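Local coordinates for hemopexin fold protein CP4 (Vigna unguiculata, PDB 3OYO) that is a haemopexin-fold seed protein of cow pea, a four-bladed beta-propeller that binds calcium in its central channel and whose biological role is not established, at residues A[112-115]-A[116-120]; A[10-13]-A[14-17]; A[217-220]-A[221-225]. One frame throughout, in Å; residues are numbered along the deposited sequence.

Interaction 1: A[112-115]-A[116-120]; sequences TVFE and DSIDS. With CA (calcium ion), chain C.
F114 and I118 meet because both first torsions set the branch that touches anti to its own carbonyl carbon: CG in F114 (chi1 -63°) and CG1 in I118 (chi1 -61°). The contact lies in the loop between helix 102-105 and strand 120-123, the innermost strand of a blade of the haemopexin propeller. I118 CG1 comes up at the edge of the phenylalanine ring, near its plane, 4.1 Å from F114 CD1. The two side chains are buried against L109, with I102 adding to the cover of the isoleucine and L132 to that of the ring. Behind them the chain turns through a weak bond from S117 N to F114 O (3.3 Å). An ST turn precedes it, in which T112 OG1 accepts from F114 N at 3.2 Å. A water ties the turn together, donating to T112 O and to D116 OD2 and accepting from D116 N. The carboxylate of E115 instead takes a hydrogen bond from N111 N. V113 O and S117 O both receive the ammonium group of K134. Farther along, D119 O points into the central channel and binds the calcium ion at 2.4 Å.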
# COMPACT_ATOMS: atom_id res chain seq x y z
N THR A 112 -10.95 -11.58 -12.44
CA THR A 112 -10.16 -12.20 -11.38
C THR A 112 -10.70 -11.68 -10.06
O THR A 112 -11.55 -10.79 -10.03
CB THR A 112 -8.61 -11.87 -11.47
OG1 THR A 112 -8.39 -10.45 -11.24
CG2 THR A 112 -8.05 -12.25 -12.81
N VAL A 113 -10.17 -12.22 -8.97
CA VAL A 113 -10.50 -11.73 -7.66
C VAL A 113 -10.06 -10.30 -7.40
O VAL A 113 -10.53 -9.69 -6.47
CB VAL A 113 -9.98 -12.66 -6.55
CG1 VAL A 113 -10.70 -13.99 -6.68
CG2 VAL A 113 -8.44 -12.85 -6.64
N PHE A 114 -9.12 -9.81 -8.22
CA PHE A 114 -8.60 -8.45 -8.11
C PHE A 114 -9.53 -7.42 -8.73
O PHE A 114 -9.49 -6.26 -8.38
CB PHE A 114 -7.23 -8.38 -8.76
CG PHE A 114 -6.19 -9.25 -8.10
CD1 PHE A 114 -5.46 -8.77 -6.96
CD2 PHE A 114 -5.90 -10.52 -8.61
CE1 PHE A 114 -4.46 -9.58 -6.37
CE2 PHE A 114 -4.92 -11.34 -8.03
CZ PHE A 114 -4.20 -10.87 -6.90
N GLU A 115 -10.36 -7.84 -9.69
CA GLU A 115 -11.25 -6.92 -10.41
C GLU A 115 -12.12 -6.08 -9.46
O GLU A 115 -12.20 -4.88 -9.61
CB GLU A 115 -12.15 -7.72 -11.35
CG GLU A 115 -13.31 -6.93 -11.88
CD GLU A 115 -13.94 -7.59 -13.07
OE1 GLU A 115 -13.97 -8.80 -13.10
OE2 GLU A 115 -14.41 -6.89 -13.98
N ASP A 116 -12.77 -6.73 -8.48
CA ASP A 116 -13.73 -6.04 -7.58
C ASP A 116 -13.12 -5.17 -6.47
O ASP A 116 -13.80 -4.29 -5.93
CB ASP A 116 -14.75 -7.03 -7.01
CG ASP A 116 -15.67 -7.59 -8.09
OD1 ASP A 116 -16.13 -6.81 -8.98
OD2 ASP A 116 -15.93 -8.81 -8.06
N SER A 117 -11.85 -5.42 -6.16
CA SER A 117 -11.10 -4.67 -5.16
C SER A 117 -9.76 -5.38 -4.91
O SER A 117 -9.60 -6.56 -5.20
CB SER A 117 -11.87 -4.55 -3.83
OG SER A 117 -11.88 -5.80 -3.12
N ILE A 118 -8.82 -4.64 -4.35
CA ILE A 118 -7.49 -5.12 -3.99
C ILE A 118 -7.21 -4.75 -2.55
O ILE A 118 -7.31 -3.58 -2.18
CB ILE A 118 -6.39 -4.50 -4.91
CG1 ILE A 118 -6.71 -4.93 -6.35
CG2 ILE A 118 -5.00 -5.06 -4.47
CD1 ILE A 118 -5.75 -4.50 -7.46
N ASP A 119 -6.89 -5.75 -1.73
CA ASP A 119 -6.60 -5.49 -0.31
C ASP A 119 -5.43 -4.54 -0.08
O ASP A 119 -5.55 -3.61 0.67
CB ASP A 119 -6.33 -6.79 0.42
CG ASP A 119 -7.57 -7.63 0.55
OD1 ASP A 119 -8.68 -7.11 0.35
OD2 ASP A 119 -7.44 -8.82 0.83
N SER A 120 -4.27 -4.83 -0.68
CA SER A 120 -3.10 -3.97 -0.47
C SER A 120 -2.10 -4.30 -1.60
O SER A 120 -2.39 -5.12 -2.47
CB SER A 120 -2.44 -4.25 0.92
OG SER A 120 -2.21 -5.65 1.04
CA CA C . -6.68 -2.33 2.40
O HOH W 1 -13.24 -9.74 -8.23

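Interaction 2: A[10-13]-A[14-17]; sequences SSSE and YEVY
The carboxylate of E15 lies back along the side chain of S12, its OE2 3.3 Å from S12 CB, while the ring of Y17 lies beside S10, with CE2 3.6 Å from S10 CB. Both meet the connection between strands 6-9 and 15-20, the two innermost strands of a propeller blade. A type II beta turn from S12 to E15 is closed by E15 N to S12 O, with the donor above the carbonyl plane. One step outward, S10 N gives a straighter bond to E15 O (3.0 Å, 166° at the hydrogen). S10 OG is anti to its backbone N (chi1 175°), which brings it round to accept from S12 N at 2.7 Å in an ST turn. At the two central positions of the turn, E13 and Y14 run at a slant to each other, the planes of the glutamate's carboxylate and the tyrosine ring 68° apart; E13 OE1 stands 3.9 Å from Y14 CE1. Y14 also meets the rings of H178 and Y29, and Y17 packs on F8 of the adjoining strand. One water links three side chains, lying 2.8 Å from S10 OG and 2.6 Å from Y17 OH while donating to E15 OE1 at 2.7 Å. A second water donates to E15 OE2. Since E15 OE1 also forms a salt bridge with R26, the carboxylate has partners at both oxygens; the nearby guanidinium charge is likely to favour its ionised form and hold it in place over the serine-rich turn.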
# COMPACT_ATOMS: atom_id res chain seq x y z
N SER A 10 6.45 7.85 -0.10
CA SER A 10 6.62 9.09 -0.84
C SER A 10 7.93 9.19 -1.65
O SER A 10 8.90 8.43 -1.47
CB SER A 10 6.57 10.25 0.13
OG SER A 10 6.86 11.46 -0.56
N SER A 11 7.91 10.18 -2.56
CA SER A 11 9.10 10.57 -3.30
C SER A 11 10.04 11.28 -2.31
O SER A 11 11.24 11.30 -2.52
CB SER A 11 8.74 11.50 -4.47
OG SER A 11 7.85 12.53 -4.04
N SER A 12 9.48 11.85 -1.24
CA SER A 12 10.32 12.41 -0.17
C SER A 12 10.92 11.28 0.67
O SER A 12 10.23 10.40 1.17
CB SER A 12 9.55 13.37 0.72
OG SER A 12 9.03 14.49 0.01
N GLU A 13 12.23 11.33 0.81
CA GLU A 13 12.96 10.31 1.57
C GLU A 13 12.44 10.10 3.01
O GLU A 13 12.31 11.04 3.79
CB GLU A 13 14.44 10.67 1.62
CG GLU A 13 15.10 10.54 0.25
CD GLU A 13 15.45 9.10 -0.08
OE1 GLU A 13 15.91 8.39 0.84
OE2 GLU A 13 15.26 8.68 -1.23
N TYR A 14 12.17 8.84 3.31
CA TYR A 14 11.69 8.40 4.62
C TYR A 14 10.40 9.04 5.04
O TYR A 14 10.17 9.31 6.19
CB TYR A 14 12.80 8.51 5.67
CG TYR A 14 13.78 7.43 5.41
CD1 TYR A 14 14.88 7.63 4.56
CD2 TYR A 14 13.54 6.17 5.90
CE1 TYR A 14 15.75 6.59 4.24
CE2 TYR A 14 14.40 5.12 5.59
CZ TYR A 14 15.49 5.33 4.78
OH TYR A 14 16.28 4.24 4.49
N GLU A 15 9.54 9.26 4.07
CA GLU A 15 8.19 9.72 4.35
C GLU A 15 7.18 8.68 3.82
O GLU A 15 7.37 8.09 2.74
CB GLU A 15 7.94 11.06 3.70
CG GLU A 15 8.56 12.20 4.45
CD GLU A 15 8.25 13.52 3.82
OE1 GLU A 15 7.14 13.69 3.30
OE2 GLU A 15 9.12 14.41 3.86
N VAL A 16 6.09 8.49 4.56
CA VAL A 16 5.06 7.55 4.13
C VAL A 16 3.68 8.09 4.41
O VAL A 16 3.49 8.79 5.41
CB VAL A 16 5.28 6.13 4.78
CG1 VAL A 16 5.26 6.21 6.31
CG2 VAL A 16 4.25 5.07 4.23
N TYR A 17 2.72 7.71 3.55
CA TYR A 17 1.31 8.04 3.70
C TYR A 17 0.56 6.79 4.18
O TYR A 17 0.66 5.70 3.58
CB TYR A 17 0.74 8.53 2.37
CG TYR A 17 1.40 9.79 1.83
CD1 TYR A 17 1.00 11.06 2.26
CD2 TYR A 17 2.45 9.71 0.91
CE1 TYR A 17 1.60 12.21 1.76
CE2 TYR A 17 3.07 10.84 0.43
CZ TYR A 17 2.64 12.10 0.85
OH TYR A 17 3.30 13.23 0.35
O HOH W 2 5.79 13.47 1.00
O HOH W 3 12.22 14.40 3.35

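Interaction 3: A[217-220]-A[221-225]; sequences PVLK and GIFPV
L219 CD2 touches F223 CD2 at 3.8 Å and F223 CE2 at 4.0 Å, while L219 CD1 lies over one face of the ring. Beside this apolar pair, L219 O takes two backbone bonds, each 2.9 Å long. The one from F223 N is nearly straight (168°) and lies in the carbonyl plane; that from I222 N is more bent. I222 CB rests 3.3 Å from the same L219 O, and its CD1 reaches back to V218 O. With CG anti to its carbonyl carbon (chi1 -82°), F223 places one face of its ring against the leucine. The turn runs through K220 and G221, the glycine having a positive phi of 81°. This is the C-terminal end of the haemopexin propeller, following helix 212-215, and it folds back onto the outer part of the blade begun by the N-terminal strands. Cut back to an alanine, L219 would keep CB near F223 CD2 but lose both methyls, which would probably open a gap against the ring and L27 and leave F223 freer to turn. V225 CG2 sits over the centre of a face of the F223 ring, 3.8 Å above its plane. Farther out, F223 rests on V25 and A20, I222 on I38 and L42, and V218 on I38.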
# COMPACT_ATOMS: atom_id res chain seq x y z
N PRO A 217 4.35 4.17 17.87
CA PRO A 217 3.70 4.76 19.05
C PRO A 217 3.13 6.16 18.79
O PRO A 217 2.15 6.54 19.43
CB PRO A 217 4.83 4.82 20.10
CG PRO A 217 6.09 4.78 19.29
CD PRO A 217 5.76 3.82 18.17
N VAL A 218 3.73 6.90 17.84
CA VAL A 218 3.22 8.23 17.47
C VAL A 218 1.77 8.20 16.97
O VAL A 218 1.13 9.24 16.91
CB VAL A 218 4.15 8.97 16.46
CG1 VAL A 218 3.86 8.54 14.99
CG2 VAL A 218 4.04 10.44 16.61
N LEU A 219 1.23 7.03 16.65
CA LEU A 219 -0.15 6.99 16.14
C LEU A 219 -1.13 6.88 17.30
O LEU A 219 -2.35 7.03 17.14
CB LEU A 219 -0.34 5.84 15.12
CG LEU A 219 0.48 5.90 13.83
CD1 LEU A 219 0.10 4.72 13.02
CD2 LEU A 219 0.28 7.21 13.06
N LYS A 220 -0.57 6.59 18.48
CA LYS A 220 -1.40 6.40 19.68
C LYS A 220 -2.30 7.60 19.92
O LYS A 220 -1.84 8.73 19.92
CB LYS A 220 -0.54 6.14 20.91
CG LYS A 220 0.18 4.83 20.90
CD LYS A 220 1.06 4.78 22.17
CE LYS A 220 1.87 3.49 22.32
NZ LYS A 220 2.87 3.77 23.41
N GLY A 221 -3.59 7.33 20.10
CA GLY A 221 -4.60 8.36 20.36
C GLY A 221 -5.07 9.07 19.12
O GLY A 221 -5.74 10.08 19.19
N ILE A 222 -4.71 8.52 17.96
CA ILE A 222 -5.05 9.07 16.67
C ILE A 222 -5.60 7.93 15.86
O ILE A 222 -6.62 8.07 15.18
CB ILE A 222 -3.82 9.72 15.99
CG1 ILE A 222 -3.26 10.83 16.90
CG2 ILE A 222 -4.19 10.23 14.58
CD1 ILE A 222 -1.99 11.48 16.42
N PHE A 223 -4.92 6.78 15.93
CA PHE A 223 -5.36 5.55 15.29
C PHE A 223 -5.78 4.63 16.43
O PHE A 223 -5.19 4.67 17.48
CB PHE A 223 -4.22 4.93 14.44
CG PHE A 223 -4.08 5.55 13.07
CD1 PHE A 223 -4.61 4.90 11.95
CD2 PHE A 223 -3.51 6.79 12.92
CE1 PHE A 223 -4.50 5.49 10.67
CE2 PHE A 223 -3.43 7.40 11.64
CZ PHE A 223 -3.95 6.72 10.51
N PRO A 224 -6.85 3.83 16.24
CA PRO A 224 -7.76 3.77 15.09
C PRO A 224 -8.54 5.09 14.85
O PRO A 224 -8.90 5.80 15.79
CB PRO A 224 -8.71 2.62 15.45
CG PRO A 224 -8.71 2.61 16.98
CD PRO A 224 -7.25 2.90 17.31
N VAL A 225 -8.79 5.38 13.58
CA VAL A 225 -9.43 6.61 13.12
C VAL A 225 -10.94 6.49 13.17
O VAL A 225 -11.51 5.40 13.13
CB VAL A 225 -8.98 6.91 11.68
CG1 VAL A 225 -10.00 7.76 10.93
CG2 VAL A 225 -7.58 7.57 11.68
OXT VAL A 225 -11.61 7.53 13.23

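How the interactions relate
Interactions 1, 2 and 3 are separate local turns spread over the propeller. Interactions 1 and 2 lie on opposite sides of the chain's centre, their own centres about 25 Å apart. Of the three, interaction 1 alone supplies a calcium ligand: D119 binds the ion together with N5, D63 and D172. Interaction 2 belongs to the blade whose first strand follows N5, yet the side chain of Y17 is about 13 Å from the calcium. Interactions 2 and 3 are linked through that same blade: strand 15-20, which begins in interaction 2, ends at A20, where F223 and V225 of interaction 3 pack. Their nearest atoms remain about 8 Å apart.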